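Local structure of pyoverdine biosynthesis protein PvcA (Pseudomonas aeruginosa, 3E59) at residues Tyr22-Pro27 / Gly267-Pro272; Leu254-Gln259 / Trp277-His282. The protein builds the isonitrile group of paerucumarin on L-tyrosine, taking the isonitrile carbon from C2 of ribulose 5-phosphate. All blocks are in the same frame, centred on the assembly; numbering follows the deposited sequence.

The four segments interleave along the chain, in the order 22-27, 254-259, 267-272 and 277-282, and the centres of the two contacts lie about 7 Å apart. One segment of each contact runs off the parallel five-stranded sheet: 254-259 begins on strand 252-255, and the neighbouring outermost strand, 265-267, leads into 267-272. Segments 267-272 and 277-282 lie in the same loop before strand 284-287. Just past the end of strand 265-267, I268 N and S255 O join the contacts, 3.0 Å apart and probably hydrogen-bonded. The N-terminal segment after helix 11-20 is thus tied to the sheet edge; contact 2 lies nearer the centre of the chain, about 4 Å from it against 10 Å for contact 1.

Contact 1 (Tyr22-Pro27 / Gly267-Pro272); sequences YRRRYP and GIHMMP
A single antiparallel bridge, R23 with I268, lays the segment after helix 11-20 along the end of strand 265-267, the outermost strand of the parallel sheet. R23 and I268 form a non-hydrogen-bonded pair, CA to CA 4.5 Å, with a backbone bond on each flank. R24 N gives its hydrogen to G267 O at 2.9 Å, and H269 N gives its own to Y22 O; the modelled 2.5 Å between H269 N and Y22 O is so short that the exact length is doubtful. Between these bonds R23 CA leans on G267 O at 3.2 Å as a CA-H...O contact, and I268 CA does likewise on Y22 O. Y22 CB rests on I268 CG1, while its ring turns away to meet F92 edge-to-face.

R24 does most of the side-chain work. With CG anti to its own carbonyl carbon (chi1 -67°), the chain passes over the H269 ring, CG sitting 3.6 Å from the ring centroid and almost on the normal, a CH-pi contact. The chain stays extended to the guanidinium, whose plane is turned 31° from the imidazole. NE then bonds I268 O at 2.8 Å from above the carbonyl plane, and NH2 adds a weak second bond to that oxygen. NH1 bonds D276 O and L278 O. The H269 ring is also held by NE2, which bonds D276 OD1, an oxygen that also takes R25 N. R23 points outward to a salt bridge with E38. A water joins the two backbones beside the bridge, donating to R24 O and accepting from G267 N, each at 2.8 Å.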
loop_
_atom_site.group_PDB
_atom_site.type_symbol
_atom_site.label_atom_id
_atom_site.label_comp_id
_atom_site.label_asym_id
_atom_site.label_seq_id
_atom_site.Cartn_x
_atom_site.Cartn_y
_atom_site.Cartn_z
ATOM N N TYR A 22 6.492 -7.051 11.223
ATOM C CA TYR A 22 6.211 -5.821 10.478
ATOM C C TYR A 22 4.720 -5.600 10.210
ATOM O O TYR A 22 4.341 -4.844 9.302
ATOM C CB TYR A 22 6.990 -5.840 9.153
ATOM C CG TYR A 22 8.477 -6.057 9.351
ATOM C CD1 TYR A 22 9.303 -5.010 9.776
ATOM C CD2 TYR A 22 9.053 -7.309 9.144
ATOM C CE1 TYR A 22 10.663 -5.210 9.978
ATOM C CE2 TYR A 22 10.411 -7.515 9.349
ATOM C CZ TYR A 22 11.203 -6.458 9.756
ATOM O OH TYR A 22 12.547 -6.645 9.957
ATOM N N ARG A 23 3.870 -6.243 11.004
ATOM C CA ARG A 23 2.430 -6.215 10.753
ATOM C C ARG A 23 1.805 -4.860 11.132
ATOM O O ARG A 23 2.093 -4.294 12.199
ATOM C CB ARG A 23 1.733 -7.379 11.478
ATOM C CG ARG A 23 0.267 -7.551 11.090
ATOM C CD ARG A 23 -0.388 -8.765 11.729
ATOM N NE ARG A 23 -0.424 -8.701 13.189
ATOM C CZ ARG A 23 -1.499 -8.432 13.926
ATOM N NH1 ARG A 23 -2.682 -8.200 13.354
ATOM N NH2 ARG A 23 -1.390 -8.411 15.256
ATOM N N ARG A 24 0.976 -4.326 10.238
ATOM C CA ARG A 24 0.140 -3.170 10.571
ATOM C C ARG A 24 -1.033 -3.650 11.416
ATOM O O ARG A 24 -1.706 -4.621 11.047
ATOM C CB ARG A 24 -0.418 -2.520 9.313
ATOM C CG ARG A 24 0.607 -1.886 8.466
ATOM C CD ARG A 24 -0.019 -1.207 7.285
ATOM N NE ARG A 24 1.034 -0.928 6.311
ATOM C CZ ARG A 24 1.588 0.259 6.079
ATOM N NH1 ARG A 24 1.182 1.358 6.716
ATOM N NH2 ARG A 24 2.544 0.344 5.175
ATOM N N ARG A 25 -1.255 -2.985 12.550
ATOM C CA ARG A 25 -2.413 -3.239 13.407
ATOM C C ARG A 25 -3.279 -1.991 13.381
ATOM O O ARG A 25 -2.764 -0.909 13.096
ATOM C CB ARG A 25 -1.973 -3.510 14.847
ATOM C CG ARG A 25 -1.063 -4.722 15.038
ATOM C CD ARG A 25 -0.837 -4.990 16.517
ATOM N NE ARG A 25 -2.073 -5.389 17.195
ATOM C CZ ARG A 25 -2.291 -5.298 18.506
ATOM N NH1 ARG A 25 -1.362 -4.811 19.323
ATOM N NH2 ARG A 25 -3.456 -5.694 19.003
ATOM N N TYR A 26 -4.581 -2.131 13.653
ATOM C CA TYR A 26 -5.446 -0.966 13.843
ATOM C C TYR A 26 -4.967 -0.210 15.076
ATOM O O TYR A 26 -4.818 -0.821 16.130
ATOM C CB TYR A 26 -6.922 -1.382 13.985
ATOM C CG TYR A 26 -7.496 -1.986 12.720
ATOM C CD1 TYR A 26 -7.952 -1.173 11.676
ATOM C CD2 TYR A 26 -7.549 -3.372 12.553
ATOM C CE1 TYR A 26 -8.476 -1.731 10.512
ATOM C CE2 TYR A 26 -8.068 -3.940 11.391
ATOM C CZ TYR A 26 -8.522 -3.118 10.381
ATOM O OH TYR A 26 -9.022 -3.668 9.240
ATOM N N PRO A 27 -4.691 1.111 14.946
ATOM C CA PRO A 27 -4.249 1.909 16.111
ATOM C C PRO A 27 -5.188 1.717 17.304
ATOM O O PRO A 27 -4.734 1.679 18.447
ATOM C CB PRO A 27 -4.330 3.360 15.604
ATOM C CG PRO A 27 -4.143 3.240 14.116
ATOM C CD PRO A 27 -4.779 1.931 13.720
ATOM N N GLY A 267 -1.661 -6.878 6.577
ATOM C CA GLY A 267 -1.051 -5.534 6.559
ATOM C C GLY A 267 0.404 -5.556 6.990
ATOM O O GLY A 267 0.758 -6.186 7.987
ATOM N N ILE A 268 1.258 -4.870 6.240
ATOM C CA ILE A 268 2.702 -4.917 6.495
ATOM C C ILE A 268 3.342 -3.527 6.421
ATOM O O ILE A 268 3.004 -2.710 5.547
ATOM C CB ILE A 268 3.424 -5.933 5.531
ATOM C CG1 ILE A 268 4.872 -6.179 5.968
ATOM C CG2 ILE A 268 3.344 -5.472 4.057
ATOM C CD1 ILE A 268 5.439 -7.504 5.494
ATOM N N HIS A 269 4.259 -3.270 7.355
ATOM C CA HIS A 269 5.030 -2.038 7.384
ATOM C C HIS A 269 6.281 -2.172 6.536
ATOM O O HIS A 269 6.800 -3.279 6.342
ATOM C CB HIS A 269 5.392 -1.647 8.816
ATOM C CG HIS A 269 4.273 -0.990 9.569
ATOM N ND1 HIS A 269 3.849 0.297 9.303
ATOM C CD2 HIS A 269 3.528 -1.420 10.617
ATOM C CE1 HIS A 269 2.878 0.624 10.137
ATOM N NE2 HIS A 269 2.674 -0.395 10.954
ATOM N N MET A 270 6.736 -1.044 6.008
ATOM C CA MET A 270 7.904 -1.002 5.115
ATOM C C MET A 270 9.014 -0.050 5.604
ATOM O O MET A 270 10.124 -0.061 5.064
ATOM C CB MET A 270 7.473 -0.609 3.699
ATOM C CG MET A 270 6.504 -1.565 3.016
ATOM S SD MET A 270 6.031 -0.948 1.405
ATOM C CE MET A 270 5.184 0.574 1.854
ATOM N N MET A 271 8.695 0.782 6.592
ATOM C CA MET A 271 9.642 1.675 7.293
ATOM C C MET A 271 9.049 1.851 8.675
ATOM O O MET A 271 7.825 1.765 8.824
ATOM C CB MET A 271 9.677 3.068 6.671
ATOM C CG MET A 271 10.430 3.200 5.378
ATOM S SD MET A 271 10.289 4.879 4.734
ATOM C CE MET A 271 11.331 5.781 5.864
ATOM N N PRO A 272 9.899 2.098 9.697
ATOM C CA PRO A 272 9.347 2.461 10.997
ATOM C C PRO A 272 8.432 3.691 10.894
ATOM O O PRO A 272 8.763 4.659 10.205
ATOM C CB PRO A 272 10.595 2.771 11.823
ATOM C CG PRO A 272 11.683 1.920 11.183
ATOM C CD PRO A 272 11.376 2.022 9.724
HETATM O O HOH W 1 -2.785 -6.242 9.042
#

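Contact 2 (Leu254-Gln259 / Trp277-His282); sequences LSIHPQ and WLTPWH. With PO4 (phosphate ion), chain E.
P258 lies on the indole of W277 where the loop leaving strand 252-255 meets the loop that leads to strand 284-287. CD of P258 stands 3.6 Å from the centroid of the six-membered ring of W277, nearly on its normal, a CH-pi contact, with CG beside it over CE2. W277 brings its indole there by holding CG anti to its carbonyl carbon (chi1 -70°). The rim of that indole also meets H257: CZ3 is 3.5 Å from H257 CD2, the two ring planes oblique at 42°.

Further along, I256 carries CG1 between its backbone N and carbonyl carbon (chi1 44°). This sets CG1 in the plane of the W281 ring, at its edge and 3.8 Å from CZ2, while I256 CB touches T279 CG2. I256 CD1 lies over one face of the H257 ring, toward its rim. T279 OG1 lies above a face of W281, toward the rim. Between the backbones, water 2 donates to both I256 O and W277 O.

On its other side the 254-259 loop holds a phosphate. S255 OG donates to PO4 O3 at 2.6 Å, and accepts from H257 N in an ST turn and from Q259 NE2 at 2.9 Å. H257 ND1 gives PO4 O1 an in-plane bond of 2.9 Å, and Q259 NE2 shares that oxygen; R253 NH2 and K265 NZ also bond the phosphate. Hydroxyl, imidazole, amide and cationic donors thus gather round the anion, a site that could suit the phosphate of ribulose 5-phosphate, though the ion seen probably comes from the crystallisation liquor.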
loop_
_atom_site.group_PDB
_atom_site.type_symbol
_atom_site.label_atom_id
_atom_site.label_comp_id
_atom_site.label_asym_id
_atom_site.label_seq_id
_atom_site.Cartn_x
_atom_site.Cartn_y
_atom_site.Cartn_z
ATOM N N LEU A 254 -0.523 -9.401 0.677
ATOM C CA LEU A 254 -0.092 -8.306 1.543
ATOM C C LEU A 254 -0.942 -7.074 1.294
ATOM O O LEU A 254 -1.667 -6.998 0.304
ATOM C CB LEU A 254 1.385 -7.977 1.356
ATOM C CG LEU A 254 2.436 -9.083 1.516
ATOM C CD1 LEU A 254 3.772 -8.535 1.073
ATOM C CD2 LEU A 254 2.517 -9.632 2.953
ATOM N N SER A 255 -0.848 -6.111 2.210
ATOM C CA SER A 255 -1.646 -4.883 2.156
ATOM C C SER A 255 -0.858 -3.779 2.835
ATOM O O SER A 255 0.052 -4.057 3.614
ATOM C CB SER A 255 -2.985 -5.095 2.869
ATOM O OG SER A 255 -3.857 -3.993 2.697
ATOM N N ILE A 256 -1.187 -2.531 2.515
ATOM C CA ILE A 256 -0.633 -1.385 3.234
ATOM C C ILE A 256 -1.659 -0.738 4.156
ATOM O O ILE A 256 -1.430 0.370 4.680
ATOM C CB ILE A 256 0.077 -0.331 2.287
ATOM C CG1 ILE A 256 -0.739 -0.027 1.026
ATOM C CG2 ILE A 256 1.432 -0.844 1.893
ATOM C CD1 ILE A 256 -1.924 0.870 1.257
ATOM N N HIS A 257 -2.791 -1.436 4.332
ATOM C CA HIS A 257 -3.764 -1.138 5.380
ATOM C C HIS A 257 -3.718 -2.194 6.474
ATOM O O HIS A 257 -3.460 -3.356 6.187
ATOM C CB HIS A 257 -5.192 -1.127 4.845
ATOM C CG HIS A 257 -5.386 -0.254 3.662
ATOM N ND1 HIS A 257 -6.055 -0.680 2.536
ATOM C CD2 HIS A 257 -5.004 1.025 3.421
ATOM C CE1 HIS A 257 -6.081 0.303 1.652
ATOM N NE2 HIS A 257 -5.455 1.348 2.167
ATOM N N PRO A 258 -3.981 -1.788 7.732
ATOM C CA PRO A 258 -4.241 -2.767 8.806
ATOM C C PRO A 258 -5.401 -3.656 8.366
ATOM O O PRO A 258 -6.319 -3.166 7.706
ATOM C CB PRO A 258 -4.694 -1.902 9.986
ATOM C CG PRO A 258 -4.193 -0.547 9.696
ATOM C CD PRO A 258 -4.045 -0.395 8.212
ATOM N N GLN A 259 -5.355 -4.938 8.721
ATOM C CA GLN A 259 -6.353 -5.894 8.273
ATOM C C GLN A 259 -6.895 -6.723 9.435
ATOM O O GLN A 259 -6.150 -7.006 10.394
ATOM C CB GLN A 259 -5.772 -6.815 7.177
ATOM C CG GLN A 259 -5.396 -6.107 5.848
ATOM C CD GLN A 259 -6.591 -5.567 5.055
ATOM O OE1 GLN A 259 -7.742 -5.957 5.289
ATOM N NE2 GLN A 259 -6.314 -4.663 4.097
ATOM N N TRP A 277 -1.582 3.623 9.342
ATOM C CA TRP A 277 -2.179 3.958 8.044
ATOM C C TRP A 277 -1.232 4.708 7.078
ATOM O O TRP A 277 -1.560 4.894 5.897
ATOM C CB TRP A 277 -3.473 4.781 8.244
ATOM C CG TRP A 277 -4.594 3.967 8.828
ATOM C CD1 TRP A 277 -4.970 3.905 10.141
ATOM C CD2 TRP A 277 -5.469 3.079 8.116
ATOM N NE1 TRP A 277 -6.028 3.042 10.288
ATOM C CE2 TRP A 277 -6.357 2.521 9.062
ATOM C CE3 TRP A 277 -5.600 2.714 6.772
ATOM C CZ2 TRP A 277 -7.358 1.599 8.707
ATOM C CZ3 TRP A 277 -6.613 1.801 6.415
ATOM C CH2 TRP A 277 -7.470 1.256 7.385
ATOM N N LEU A 278 -0.081 5.151 7.577
ATOM C CA LEU A 278 0.791 6.011 6.782
ATOM C C LEU A 278 1.618 5.192 5.805
ATOM O O LEU A 278 2.192 4.168 6.176
ATOM C CB LEU A 278 1.712 6.857 7.676
ATOM C CG LEU A 278 2.535 7.964 6.988
ATOM C CD1 LEU A 278 1.639 8.938 6.207
ATOM C CD2 LEU A 278 3.366 8.727 8.025
ATOM N N THR A 279 1.672 5.669 4.563
ATOM C CA THR A 279 2.448 5.051 3.505
ATOM C C THR A 279 3.393 6.096 2.863
ATOM O O THR A 279 3.130 7.298 2.953
ATOM C CB THR A 279 1.537 4.427 2.451
ATOM O OG1 THR A 279 0.736 5.452 1.867
ATOM C CG2 THR A 279 0.622 3.337 3.076
ATOM N N PRO A 280 4.510 5.639 2.254
ATOM C CA PRO A 280 5.529 6.550 1.692
ATOM C C PRO A 280 5.053 7.535 0.614
ATOM O O PRO A 280 5.655 8.594 0.463
ATOM C CB PRO A 280 6.595 5.603 1.140
ATOM C CG PRO A 280 5.967 4.253 1.065
ATOM C CD PRO A 280 4.912 4.221 2.124
ATOM N N TRP A 281 3.975 7.218 -0.098
ATOM C CA TRP A 281 3.437 8.140 -1.105
ATOM C C TRP A 281 2.516 9.216 -0.513
ATOM O O TRP A 281 1.996 10.046 -1.246
ATOM C CB TRP A 281 2.763 7.396 -2.260
ATOM C CG TRP A 281 1.773 6.327 -1.840
ATOM C CD1 TRP A 281 0.406 6.447 -1.779
ATOM C CD2 TRP A 281 2.075 4.983 -1.441
ATOM N NE1 TRP A 281 -0.158 5.263 -1.351
ATOM C CE2 TRP A 281 0.839 4.346 -1.135
ATOM C CE3 TRP A 281 3.266 4.249 -1.315
ATOM C CZ2 TRP A 281 0.762 3.010 -0.705
ATOM C CZ3 TRP A 281 3.191 2.911 -0.881
ATOM C CH2 TRP A 281 1.947 2.313 -0.581
ATOM N N HIS A 282 2.332 9.184 0.809
ATOM C CA HIS A 282 1.540 10.176 1.552
ATOM C C HIS A 282 2.378 10.877 2.621
ATOM O O HIS A 282 1.857 11.665 3.394
ATOM C CB HIS A 282 0.323 9.515 2.217
ATOM C CG HIS A 282 -0.777 9.183 1.262
ATOM N ND1 HIS A 282 -1.750 10.090 0.909
ATOM C CD2 HIS A 282 -1.050 8.051 0.575
ATOM C CE1 HIS A 282 -2.589 9.527 0.055
ATOM N NE2 HIS A 282 -2.183 8.289 -0.167
HETATM P P PO4 E . -6.643 -3.574 0.258
HETATM O O1 PO4 E . -7.227 -3.177 1.592
HETATM O O2 PO4 E . -6.630 -2.344 -0.633
HETATM O O3 PO4 E . -5.218 -4.127 0.474
HETATM O O4 PO4 E . -7.519 -4.601 -0.408
HETATM O O HOH W 2 -2.516 2.812 4.515
#